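Local coordinates for protein teicoplanin pseudoaglycone deacetylases Orf2 (Actinoplanes teichomyceticus, PDB 3DFF) that probably removes an acetyl group from teicoplanin pseudoaglycone as a zinc-dependent deacetylase in biosynthesis of the lipoglycopeptide antibiotic, at residues D19-F24 with W185-Y190; G46-Y52 with P67-V72; A56-H60 with S98-K102; R219-F223 with G259-T263. One frame throughout, in Å; residues are numbered along the deposited sequence. Where two conformers were deposited one is given.

Contact 1: D19-F24 with W185-Y190. With ZN (zinc ion), chain B.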
loop_
_atom_site.group_PDB
_atom_site.type_symbol
_atom_site.label_atom_id
_atom_site.label_comp_id
_atom_site.label_asym_id
_atom_site.label_seq_id
_atom_site.Cartn_x
_atom_site.Cartn_y
_atom_site.Cartn_z
ATOM N N ASP A 19 -2.676 2.783 1.638
ATOM C CA ASP A 19 -2.184 2.667 0.258
ATOM C C ASP A 19 -3.238 2.113 -0.692
ATOM O O ASP A 19 -3.391 2.615 -1.808
ATOM C CB ASP A 19 -0.915 1.803 0.176
ATOM C CG ASP A 19 0.295 2.479 0.786
ATOM O OD1 ASP A 19 0.653 3.595 0.359
ATOM O OD2 ASP A 19 0.900 1.888 1.697
ATOM N N ALA A 20 -3.957 1.087 -0.253
ATOM C CA ALA A 20 -4.972 0.448 -1.109
ATOM C C ALA A 20 -6.076 1.426 -1.442
ATOM O O ALA A 20 -6.575 1.451 -2.593
ATOM C CB ALA A 20 -5.560 -0.796 -0.404
ATOM N N VAL A 21 -6.493 2.213 -0.457
ATOM C CA VAL A 21 -7.573 3.182 -0.704
ATOM C C VAL A 21 -7.079 4.295 -1.636
ATOM O O VAL A 21 -7.726 4.620 -2.631
ATOM C CB VAL A 21 -8.188 3.715 0.598
ATOM C CG1 VAL A 21 -9.184 4.832 0.307
ATOM C CG2 VAL A 21 -8.866 2.553 1.351
ATOM N N LEU A 22 -5.918 4.863 -1.330
ATOM C CA LEU A 22 -5.342 5.901 -2.195
ATOM C C LEU A 22 -5.169 5.435 -3.630
ATOM O O LEU A 22 -5.416 6.205 -4.582
ATOM C CB LEU A 22 -3.959 6.294 -1.678
ATOM C CG LEU A 22 -3.946 7.221 -0.472
ATOM C CD1 LEU A 22 -2.559 7.193 0.163
ATOM C CD2 LEU A 22 -4.352 8.650 -0.863
ATOM N N SER A 23 -4.721 4.198 -3.792
ATOM C CA SER A 23 -4.320 3.707 -5.111
ATOM C C SER A 23 -5.426 3.000 -5.871
ATOM O O SER A 23 -5.422 2.996 -7.110
ATOM C CB SER A 23 -3.110 2.776 -5.006
ATOM O OG SER A 23 -2.027 3.420 -4.361
ATOM N N PHE A 24 -6.357 2.399 -5.133
ATOM C CA PHE A 24 -7.268 1.414 -5.733
ATOM C C PHE A 24 -8.668 1.494 -5.119
ATOM O O PHE A 24 -9.487 0.597 -5.328
ATOM C CB PHE A 24 -6.648 0.009 -5.585
ATOM C CG PHE A 24 -7.299 -1.071 -6.433
ATOM C CD1 PHE A 24 -7.417 -0.933 -7.814
ATOM C CD2 PHE A 24 -7.751 -2.239 -5.838
ATOM C CE1 PHE A 24 -8.012 -1.947 -8.591
ATOM C CE2 PHE A 24 -8.342 -3.256 -6.597
ATOM C CZ PHE A 24 -8.475 -3.111 -7.970
ATOM N N TRP A 185 -1.226 -2.288 -8.636
ATOM C CA TRP A 185 -1.780 -0.959 -8.887
ATOM C C TRP A 185 -0.669 0.062 -8.945
ATOM O O TRP A 185 0.436 -0.151 -8.433
ATOM C CB TRP A 185 -2.822 -0.559 -7.832
ATOM C CG TRP A 185 -2.302 -0.479 -6.423
ATOM C CD1 TRP A 185 -1.297 0.335 -5.946
ATOM C CD2 TRP A 185 -2.769 -1.232 -5.300
ATOM N NE1 TRP A 185 -1.110 0.118 -4.588
ATOM C CE2 TRP A 185 -1.997 -0.846 -4.176
ATOM C CE3 TRP A 185 -3.751 -2.213 -5.136
ATOM C CZ2 TRP A 185 -2.214 -1.395 -2.892
ATOM C CZ3 TRP A 185 -3.945 -2.776 -3.854
ATOM C CH2 TRP A 185 -3.188 -2.348 -2.766
ATOM N N GLU A 186 -0.974 1.200 -9.561
ATOM C CA GLU A 186 -0.032 2.302 -9.608
ATOM C C GLU A 186 -0.061 3.017 -8.262
ATOM O O GLU A 186 -1.112 3.546 -7.869
ATOM C CB GLU A 186 -0.450 3.240 -10.749
ATOM C CG GLU A 186 0.526 4.345 -10.981
ATOM C CD GLU A 186 0.056 5.319 -12.050
ATOM O OE1 GLU A 186 -1.157 5.633 -12.105
ATOM O OE2 GLU A 186 0.914 5.773 -12.838
ATOM N N ASP A 187 1.065 3.015 -7.533
ATOM C CA ASP A 187 1.076 3.605 -6.183
ATOM C C ASP A 187 0.742 5.087 -6.270
ATOM O O ASP A 187 1.436 5.820 -6.966
ATOM C CB ASP A 187 2.438 3.451 -5.479
ATOM C CG ASP A 187 2.958 2.034 -5.495
ATOM O OD1 ASP A 187 3.168 1.493 -4.379
ATOM O OD2 ASP A 187 3.173 1.468 -6.592
ATOM N N LEU A 188 -0.308 5.501 -5.569
ATOM C CA LEU A 188 -0.654 6.926 -5.452
ATOM C C LEU A 188 -0.525 7.424 -4.018
ATOM O O LEU A 188 -0.816 6.685 -3.071
ATOM C CB LEU A 188 -2.078 7.181 -5.966
ATOM C CG LEU A 188 -2.337 6.774 -7.418
ATOM C CD1 LEU A 188 -3.796 6.944 -7.753
ATOM C CD2 LEU A 188 -1.496 7.628 -8.368
ATOM N N PRO A 189 -0.113 8.688 -3.839
ATOM C CA PRO A 189 0.179 9.662 -4.906
ATOM C C PRO A 189 1.591 9.579 -5.496
ATOM O O PRO A 189 1.929 10.388 -6.353
ATOM C CB PRO A 189 -0.005 10.998 -4.181
ATOM C CG PRO A 189 0.489 10.707 -2.793
ATOM C CD PRO A 189 0.048 9.280 -2.502
ATOM N N TYR A 190 2.380 8.586 -5.086
ATOM C CA TYR A 190 3.792 8.426 -5.496
ATOM C C TYR A 190 4.012 8.601 -6.986
ATOM O O TYR A 190 4.996 9.193 -7.427
ATOM C CB TYR A 190 4.286 7.019 -5.176
ATOM C CG TYR A 190 4.636 6.728 -3.743
ATOM C CD1 TYR A 190 5.856 7.138 -3.206
ATOM C CD2 TYR A 190 3.770 5.983 -2.937
ATOM C CE1 TYR A 190 6.198 6.833 -1.891
ATOM C CE2 TYR A 190 4.104 5.668 -1.619
ATOM C CZ TYR A 190 5.319 6.092 -1.110
ATOM O OH TYR A 190 5.652 5.782 0.183
HETATM ZN ZN ZN B . 2.598 3.146 1.956
HETATM O O HOH W 1 0.082 4.261 -2.225
HETATM O O HOH W 2 -3.594 3.443 -9.020
HETATM O O HOH W 3 4.017 4.548 1.779
HETATM O O HOH W 4 1.454 4.497 3.103
#

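Contact 2: G46-Y52 with P67-V72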
loop_
_atom_site.group_PDB
_atom_site.type_symbol
_atom_site.label_atom_id
_atom_site.label_comp_id
_atom_site.label_asym_id
_atom_site.label_seq_id
_atom_site.Cartn_x
_atom_site.Cartn_y
_atom_site.Cartn_z
ATOM N N GLY A 46 1.091 -3.953 12.053
ATOM C CA GLY A 46 1.449 -4.609 13.323
ATOM C C GLY A 46 1.498 -3.628 14.472
ATOM O O GLY A 46 2.002 -2.506 14.327
ATOM N N ALA A 47 0.939 -4.045 15.613
ATOM C CA ALA A 47 0.904 -3.226 16.817
ATOM C C ALA A 47 2.302 -2.820 17.252
ATOM O O ALA A 47 3.228 -3.623 17.237
ATOM C CB ALA A 47 0.222 -3.991 17.922
ATOM N N ALA A 48 2.447 -1.565 17.644
ATOM C CA ALA A 48 3.720 -1.074 18.125
ATOM C C ALA A 48 3.502 -0.333 19.434
ATOM O O ALA A 48 2.433 0.233 19.683
ATOM C CB ALA A 48 4.370 -0.162 17.086
ATOM N N GLN A 49 4.500 -0.368 20.300
ATOM C CA GLN A 49 4.380 0.334 21.569
ATOM C C GLN A 49 5.696 1.019 21.888
ATOM O O GLN A 49 6.720 0.641 21.334
ATOM C CB GLN A 49 3.960 -0.624 22.694
ATOM C CG GLN A 49 4.893 -1.806 22.973
ATOM C CD GLN A 49 4.644 -2.423 24.358
ATOM O OE1 GLN A 49 4.478 -1.707 25.361
ATOM N NE2 GLN A 49 4.629 -3.756 24.418
ATOM N N PRO A 50 5.665 2.044 22.761
ATOM C CA PRO A 50 6.925 2.674 23.144
ATOM C C PRO A 50 7.878 1.666 23.799
ATOM O O PRO A 50 7.426 0.622 24.305
ATOM C CB PRO A 50 6.495 3.735 24.162
ATOM C CG PRO A 50 5.063 3.999 23.862
ATOM C CD PRO A 50 4.513 2.681 23.425
ATOM N N PRO A 51 9.188 1.970 23.803
ATOM C CA PRO A 51 9.817 3.188 23.267
ATOM C C PRO A 51 9.836 3.281 21.746
ATOM O O PRO A 51 10.105 2.285 21.064
ATOM C CB PRO A 51 11.259 3.108 23.798
ATOM C CG PRO A 51 11.245 2.041 24.846
ATOM C CD PRO A 51 10.178 1.084 24.434
ATOM N N TYR A 52 9.536 4.477 21.232
ATOM C CA TYR A 52 9.626 4.760 19.802
ATOM C C TYR A 52 10.929 5.479 19.498
ATOM O O TYR A 52 11.465 6.190 20.347
ATOM C CB TYR A 52 8.461 5.641 19.325
ATOM C CG TYR A 52 7.077 5.031 19.477
ATOM C CD1 TYR A 52 6.752 3.834 18.843
ATOM C CD2 TYR A 52 6.093 5.668 20.236
ATOM C CE1 TYR A 52 5.484 3.278 18.976
ATOM C CE2 TYR A 52 4.829 5.126 20.380
ATOM C CZ TYR A 52 4.525 3.933 19.750
ATOM O OH TYR A 52 3.264 3.401 19.885
ATOM N N PRO A 67 3.944 12.315 20.519
ATOM C CA PRO A 67 5.053 11.412 20.179
ATOM C C PRO A 67 4.840 9.965 20.636
ATOM O O PRO A 67 5.195 9.032 19.898
ATOM C CB PRO A 67 6.256 12.035 20.911
ATOM C CG PRO A 67 5.909 13.487 21.023
ATOM C CD PRO A 67 4.418 13.519 21.231
ATOM N N ASP A 68 4.267 9.767 21.824
ATOM C CA ASP A 68 4.145 8.421 22.379
ATOM C C ASP A 68 2.750 7.792 22.248
ATOM O O ASP A 68 2.477 6.749 22.853
ATOM C CB ASP A 68 4.606 8.390 23.844
ATOM C CG ASP A 68 6.121 8.435 23.986
ATOM O OD1 ASP A 68 6.850 8.200 22.985
ATOM O OD2 ASP A 68 6.582 8.689 25.121
ATOM N N ASP A 69 1.885 8.416 21.447
ATOM C CA ASP A 69 0.541 7.882 21.190
ATOM C C ASP A 69 0.639 6.523 20.513
ATOM O O ASP A 69 1.649 6.211 19.853
ATOM C CB ASP A 69 -0.267 8.827 20.287
ATOM C CG ASP A 69 -0.955 9.954 21.052
ATOM O OD1 ASP A 69 -0.987 9.914 22.301
ATOM O OD2 ASP A 69 -1.464 10.890 20.391
ATOM N N ASP A 70 -0.419 5.726 20.657
ATOM C CA ASP A 70 -0.514 4.439 19.969
ATOM C C ASP A 70 -0.976 4.713 18.542
ATOM O O ASP A 70 -2.160 4.581 18.211
ATOM C CB ASP A 70 -1.466 3.505 20.740
ATOM C CG ASP A 70 -1.522 2.092 20.167
ATOM O OD1 ASP A 70 -1.046 1.861 19.044
ATOM O OD2 ASP A 70 -2.082 1.197 20.850
ATOM N N ALA A 71 -0.014 5.107 17.702
ATOM C CA ALA A 71 -0.288 5.518 16.336
ATOM C C ALA A 71 -0.902 4.414 15.511
ATOM O O ALA A 71 -1.779 4.674 14.694
ATOM C CB ALA A 71 0.981 6.039 15.675
ATOM N N VAL A 72 -0.420 3.187 15.703
ATOM C CA VAL A 72 -0.946 2.066 14.939
ATOM C C VAL A 72 -2.447 1.896 15.227
ATOM O O VAL A 72 -3.226 1.674 14.297
ATOM C CB VAL A 72 -0.190 0.752 15.232
ATOM C CG1 VAL A 72 -0.866 -0.433 14.514
ATOM C CG2 VAL A 72 1.274 0.878 14.813
HETATM O O HOH W 5 -0.618 -0.815 18.507
HETATM O O HOH W 6 1.430 2.284 17.868
HETATM O O HOH W 7 8.979 6.529 23.151
#

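Contact 3: A56-H60 with S98-K102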
loop_
_atom_site.group_PDB
_atom_site.type_symbol
_atom_site.label_atom_id
_atom_site.label_comp_id
_atom_site.label_asym_id
_atom_site.label_seq_id
_atom_site.Cartn_x
_atom_site.Cartn_y
_atom_site.Cartn_z
ATOM N N ALA A 56 10.282 7.921 14.578
ATOM C CA ALA A 56 8.879 7.517 14.693
ATOM C C ALA A 56 8.097 8.587 15.459
ATOM O O ALA A 56 6.992 8.969 15.048
ATOM C CB ALA A 56 8.773 6.173 15.377
ATOM N N GLN A 57 8.699 9.108 16.521
ATOM C CA GLN A 57 8.089 10.187 17.285
ATOM C C GLN A 57 7.834 11.383 16.395
ATOM O O GLN A 57 6.772 11.983 16.485
ATOM C CB GLN A 57 8.963 10.579 18.478
ATOM C CG GLN A 57 9.026 9.488 19.507
ATOM C CD GLN A 57 9.897 9.848 20.669
ATOM O OE1 GLN A 57 9.720 10.899 21.288
ATOM N NE2 GLN A 57 10.838 8.970 20.999
ATOM N N ARG A 58 8.787 11.715 15.522
ATOM C CA ARG A 58 8.612 12.808 14.560
ATOM C C ARG A 58 7.450 12.538 13.603
ATOM O O ARG A 58 6.677 13.446 13.270
ATOM C CB ARG A 58 9.910 13.051 13.775
ATOM C CG ARG A 58 9.884 14.296 12.904
ATOM C CD ARG A 58 11.096 14.385 12.002
ATOM N NE ARG A 58 10.894 15.338 10.908
ATOM C CZ ARG A 58 10.488 15.006 9.683
ATOM N NH1 ARG A 58 10.231 13.739 9.380
ATOM N NH2 ARG A 58 10.340 15.943 8.754
HETATM N N MSE A 59 7.323 11.294 13.156
HETATM C CA MSE A 59 6.230 10.924 12.258
HETATM C C MSE A 59 4.893 11.067 12.960
HETATM O O MSE A 59 3.918 11.563 12.373
HETATM C CB MSE A 59 6.388 9.492 11.743
HETATM C CG MSE A 59 7.475 9.315 10.696
HETATM SE SE MSE A 59 7.413 10.593 9.210
HETATM C CE MSE A 59 5.470 10.877 9.051
ATOM N N HIS A 60 4.848 10.633 14.215
ATOM C CA HIS A 60 3.606 10.718 14.995
ATOM C C HIS A 60 3.129 12.163 15.078
ATOM O O HIS A 60 1.937 12.438 14.933
ATOM C CB HIS A 60 3.778 10.107 16.380
ATOM C CG HIS A 60 4.046 8.630 16.340
ATOM N ND1 HIS A 60 4.459 7.914 17.438
ATOM C CD2 HIS A 60 3.954 7.742 15.322
ATOM C CE1 HIS A 60 4.620 6.644 17.097
ATOM N NE2 HIS A 60 4.305 6.511 15.824
ATOM N N SER A 98 8.221 0.198 8.815
ATOM C CA SER A 98 9.664 0.510 8.815
ATOM C C SER A 98 10.085 1.438 9.951
ATOM O O SER A 98 11.199 1.285 10.449
ATOM C CB SER A 98 10.092 1.103 7.475
ATOM O OG SER A 98 9.363 2.288 7.205
ATOM N N ILE A 99 9.227 2.371 10.383
ATOM C CA ILE A 99 9.638 3.289 11.467
ATOM C C ILE A 99 9.712 2.636 12.841
ATOM O O ILE A 99 10.198 3.248 13.806
ATOM C CB ILE A 99 8.782 4.575 11.542
ATOM C CG1 ILE A 99 7.288 4.234 11.748
ATOM C CG2 ILE A 99 9.010 5.420 10.316
ATOM C CD1 ILE A 99 6.427 5.486 12.137
ATOM N N TYR A 100 9.232 1.399 12.947
ATOM C CA TYR A 100 9.237 0.723 14.233
ATOM C C TYR A 100 10.207 -0.447 14.274
ATOM O O TYR A 100 10.392 -1.027 15.349
ATOM C CB TYR A 100 7.835 0.207 14.606
ATOM C CG TYR A 100 6.753 1.269 14.582
ATOM C CD1 TYR A 100 6.859 2.446 15.368
ATOM C CD2 TYR A 100 5.624 1.114 13.775
ATOM C CE1 TYR A 100 5.865 3.412 15.346
ATOM C CE2 TYR A 100 4.617 2.094 13.751
ATOM C CZ TYR A 100 4.750 3.233 14.532
ATOM O OH TYR A 100 3.757 4.199 14.479
ATOM N N ARG A 101 10.780 -0.810 13.122
ATOM C CA ARG A 101 11.611 -2.016 13.065
ATOM C C ARG A 101 13.033 -1.744 13.540
ATOM O O ARG A 101 13.537 -0.633 13.428
ATOM C CB ARG A 101 11.644 -2.623 11.656
ATOM C CG ARG A 101 10.270 -3.136 11.186
ATOM C CD ARG A 101 10.421 -4.229 10.110
ATOM N NE ARG A 101 11.081 -3.816 8.869
ATOM C CZ ARG A 101 10.464 -3.187 7.873
ATOM N NH1 ARG A 101 9.194 -2.836 7.992
ATOM N NH2 ARG A 101 11.116 -2.875 6.771
ATOM N N LYS A 102 13.671 -2.796 14.058
ATOM C CA LYS A 102 15.076 -2.763 14.444
ATOM C C LYS A 102 15.934 -3.676 13.569
ATOM O O LYS A 102 15.422 -4.635 12.972
ATOM C CB LYS A 102 15.231 -3.196 15.885
ATOM C CG LYS A 102 14.792 -2.129 16.868
ATOM C CD LYS A 102 15.043 -2.580 18.283
ATOM C CE LYS A 102 14.673 -1.504 19.279
ATOM N NZ LYS A 102 14.887 -1.994 20.668
#

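Contact 4: R219-F223 with G259-T263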
loop_
_atom_site.group_PDB
_atom_site.type_symbol
_atom_site.label_atom_id
_atom_site.label_comp_id
_atom_site.label_asym_id
_atom_site.label_seq_id
_atom_site.Cartn_x
_atom_site.Cartn_y
_atom_site.Cartn_z
ATOM N N ARG A 219 -15.676 7.714 -7.770
ATOM C CA ARG A 219 -14.622 8.677 -7.483
ATOM C C ARG A 219 -14.940 9.388 -6.177
ATOM O O ARG A 219 -14.062 9.566 -5.330
ATOM C CB ARG A 219 -14.460 9.693 -8.624
ATOM C CG ARG A 219 -13.502 10.839 -8.289
ATOM C CD ARG A 219 -13.621 12.004 -9.272
ATOM N NE ARG A 219 -13.045 13.251 -8.757
ATOM C CZ ARG A 219 -13.649 14.109 -7.926
ATOM N NH1 ARG A 219 -14.870 13.872 -7.447
ATOM N NH2 ARG A 219 -13.009 15.204 -7.535
ATOM N N SER A 220 -16.197 9.805 -6.017
ATOM C CA SER A 220 -16.603 10.513 -4.823
ATOM C C SER A 220 -16.389 9.611 -3.602
ATOM O O SER A 220 -15.895 10.061 -2.570
ATOM C CB SER A 220 -18.073 10.948 -4.929
ATOM O OG SER A 220 -18.458 11.692 -3.788
ATOM N N GLN A 221 -16.743 8.340 -3.751
ATOM C CA GLN A 221 -16.675 7.388 -2.645
ATOM C C GLN A 221 -15.218 7.169 -2.256
ATOM O O GLN A 221 -14.868 7.252 -1.076
ATOM C CB GLN A 221 -17.338 6.080 -3.049
ATOM C CG GLN A 221 -17.585 5.135 -1.896
ATOM C CD GLN A 221 -18.317 3.893 -2.331
ATOM O OE1 GLN A 221 -18.559 3.674 -3.530
ATOM N NE2 GLN A 221 -18.694 3.065 -1.360
ATOM N N LYS A 222 -14.374 6.936 -3.257
ATOM C CA LYS A 222 -12.930 6.818 -3.040
ATOM C C LYS A 222 -12.394 8.032 -2.278
ATOM O O LYS A 222 -11.731 7.891 -1.253
ATOM C CB LYS A 222 -12.184 6.699 -4.365
ATOM C CG LYS A 222 -10.644 6.574 -4.170
ATOM C CD LYS A 222 -9.886 6.657 -5.500
ATOM C CE LYS A 222 -8.375 6.688 -5.252
ATOM N NZ LYS A 222 -7.569 6.368 -6.476
ATOM N N PHE A 223 -12.637 9.233 -2.799
ATOM C CA PHE A 223 -12.098 10.446 -2.187
ATOM C C PHE A 223 -12.616 10.667 -0.766
ATOM O O PHE A 223 -11.856 11.084 0.099
ATOM C CB PHE A 223 -12.348 11.680 -3.084
ATOM C CG PHE A 223 -11.487 11.723 -4.339
ATOM C CD1 PHE A 223 -10.676 10.651 -4.715
ATOM C CD2 PHE A 223 -11.518 12.853 -5.159
ATOM C CE1 PHE A 223 -9.892 10.698 -5.891
ATOM C CE2 PHE A 223 -10.750 12.913 -6.326
ATOM C CZ PHE A 223 -9.938 11.841 -6.699
ATOM N N GLY A 259 -13.365 9.631 -17.640
ATOM C CA GLY A 259 -13.653 10.139 -16.308
ATOM C C GLY A 259 -12.508 9.711 -15.419
ATOM O O GLY A 259 -11.365 9.573 -15.881
ATOM N N TYR A 260 -12.808 9.487 -14.147
ATOM C CA TYR A 260 -11.771 9.054 -13.220
ATOM C C TYR A 260 -11.379 7.601 -13.498
ATOM O O TYR A 260 -12.157 6.826 -14.069
ATOM C CB TYR A 260 -12.221 9.255 -11.769
ATOM C CG TYR A 260 -11.083 9.067 -10.802
ATOM C CD1 TYR A 260 -10.057 10.016 -10.707
ATOM C CD2 TYR A 260 -10.998 7.908 -10.035
ATOM C CE1 TYR A 260 -8.996 9.831 -9.849
ATOM C CE2 TYR A 260 -9.935 7.712 -9.162
ATOM C CZ TYR A 260 -8.939 8.677 -9.086
ATOM O OH TYR A 260 -7.876 8.505 -8.246
ATOM N N GLY A 261 -10.168 7.214 -13.097
ATOM C CA GLY A 261 -9.725 5.860 -13.321
ATOM C C GLY A 261 -8.443 5.567 -12.561
ATOM O O GLY A 261 -7.807 6.479 -12.034
ATOM N N GLU A 262 -8.083 4.290 -12.525
ATOM C CA GLU A 262 -6.882 3.829 -11.847
ATOM C C GLU A 262 -6.140 2.878 -12.763
ATOM O O GLU A 262 -6.761 2.038 -13.436
ATOM C CB GLU A 262 -7.259 3.130 -10.536
ATOM C CG GLU A 262 -7.778 4.085 -9.465
ATOM C CD GLU A 262 -8.592 3.421 -8.361
ATOM O OE1 GLU A 262 -8.749 4.062 -7.301
ATOM O OE2 GLU A 262 -9.109 2.293 -8.565
ATOM N N THR A 263 -4.815 3.025 -12.797
ATOM C CA THR A 263 -3.943 2.189 -13.614
ATOM C C THR A 263 -3.484 0.948 -12.841
ATOM O O THR A 263 -2.990 1.068 -11.711
ATOM C CB THR A 263 -2.740 3.012 -14.106
ATOM O OG1 THR A 263 -3.228 4.105 -14.908
ATOM C CG2 THR A 263 -1.782 2.183 -14.940
#

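Contact 1: D19-F24 with W185-Y190
Ser23 OG receives the backbone N-H of Leu188 across the contact, 3.0 Å from OG to N, in a bond that is nearly straight (175°). OG lies beside the serine's own backbone N (chi1 -56°), within 3.0 Å of Asp19 O one turn back, and can still accept the Leu188 N-H. Ser23 CB sits over one face of the Trp185 five-membered ring, although it is modelled too close there for the separation to mean much. At the far end of the indole, Trp185 CH2 rests on Ala20 CB at 3.7 Å. Phe24 adds its CB, 3.7 Å from Trp185 CE3, while the two aromatic planes are nearly parallel but slid apart.

A water then ties the packing to the metal. It donates to Asp19 OD1 and to Leu188 O, and also bonds Ser23 OG. Asp19 grips the zinc unevenly, OD2 at 2.1 Å and OD1 at 2.6 Å, with His16, His164 and two waters completing the shell. In the conformer given, Tyr190 OH is hydrogen-bonded to one of those waters at 2.6 Å, and Asp187 OD1 holds His164 from the second shell. A zinc site at the N-terminal end of the first helix, with His16 and Asp19 three residues apart just after strand 9-14, is characteristic of the PIG-L family, at the C-terminal ends of strands in a Rossmann-like sheet.

Contact 2: G46-Y52 with P67-V72
Tyr52, in the loop between strand 37-42 and helix 54-62, lies along the turn that starts helix 71-85, where Asp70 is the N-cap and the centre of an inverse gamma turn. Asp68 O lies at the ring's edge, 3.8 Å from Tyr52 CE2; Pro67 O, 3.5 Å from CD2, and Asp69 O, 3.4 Å from CE2, approach the ring obliquely. Asp68 slides past the ring in the opposite direction, its carboxylate plane turned 48° from the ring. The backbone N of Pro50, in the same loop, lies over one face of the Tyr52 ring toward its rim, and Pro50 CG packs against Asp68 O.

The polar link between the segments runs largely through ordered water. One molecule has four partners: it donates to Ala48 O and to Asp70 OD1, 2.8 Å away, accepts from Val72 N, and bonds Tyr52 OH at 2.9 Å. A second water joins Ala48 N to the same OD1, and a third joins Tyr52 N to Asp68 OD1. With its CG anti to the backbone N (chi1 -174°), Asp70 brings OD1 both to these waters and to Leu73 N, the amide that it caps. Val72 supplies the direct packing, its two methyls straddling Gly46 O at 3.5 Å from CG1 and likewise from CG2, with CG2 4.0 Å from Ala48 CB.

OD1 of Asp70 thus gathers three donors, a setting that probably favours the charged carboxylate, and the bound waters act as part of the joint between loop and helix start.

Contact 3: A56-H60 with S98-K102
Ile99 CD1 reaches into the face of helix 54-62 between two successive turns, 4.1 Å from Ala56 CB and 4.0 Å from CB of Met59, which is a selenomethionine. Only the base of Met59 takes part. Ile99 has CG1 set between its backbone N and carbonyl carbon (chi1 58°), a rotation that also lays CG1 over the centre of the neighbouring Tyr100 ring, 3.8 Å above its plane. Ala56 CB fills the corner between the two loop residues: it lies 3.6 Å from Ile99 O and 4.0 Å from Tyr100 CE1.

At the polar edge, His60 and Tyr100 approach from opposite directions and meet rim to rim, their planes 44° apart. His60 NE2 and Tyr100 OH share a short hydrogen bond of 2.7 Å, and either could be the donor. The other imidazole nitrogen, ND1, is bonded to Pro67 O, so the ring is fixed at both ends.

The loop follows directly on Asp97, whose OD1 takes the Ile99 amide and which has been seen to bind zinc in this protein, though no ion sits on it in this chain. Such packing behind a metal-binding aspartate is consistent with the second shell of a PIG-L-type site.

Contact 4: R219-F223 with G259-T263
Lys222 NZ makes two short bonds across the contact. It forms a salt bridge with Glu262, 2.7 Å to OE1, where it meets the lone pair that faces away from the other carboxylate oxygen. It also donates to Tyr260 OH at 2.8 Å, coming in at the ring's edge and in its plane. A third acceptor, Leu22 O, completes the grip on this buried ammonium. The lysine chain is fully extended from CG outward, and with CG anti to the backbone N (chi1 180°) it spans the gap to the 259-263 loop. Glu262 is pinned in turn by the amides of Ala26 and Gly27, so its charge is probably well compensated.

The contact joins helix 216-226, which follows strand 204-211, to the loop leading into strand 263-269, the antiparallel neighbour of that strand at one end of the main sheet. Tyr260 inserts its ring among residues of successive helix turns. Phe223 makes a T-shaped stack, its edge directed at the tyrosine face with centroids 5.3 Å apart and planes at 80°. Arg219 CG lies over a face of the Tyr260 ring, 3.9 Å from Tyr260 CG. The guanidinium continues over Phe223, facing CD2, and its NE forms a salt bridge with Asp248.

In the fold
Contacts 1 and 4 adjoin, their centres 11 Å apart: Lys222 NZ lies 2.9 Å from Leu22 O, and Glu186 N is 2.9 Å from Thr263 O, so contact 4 packs directly on the helix and loop of contact 1. Contacts 2 and 3 form a second cluster, with centres 8 Å apart, whose segments alternate along the chain; Pro67 O to His60 ND1, at 2.8 Å, joins them. The clusters do not touch: about 9 Å separates the nearest atoms of contacts 1 and 3, and contacts 3 and 4 lie on opposite sides of the chain's centre. Contact 1 holds the zinc itself, whereas the side chains of Ile99, Val72 and Lys222 are about 11, 13 and 14 Å from it.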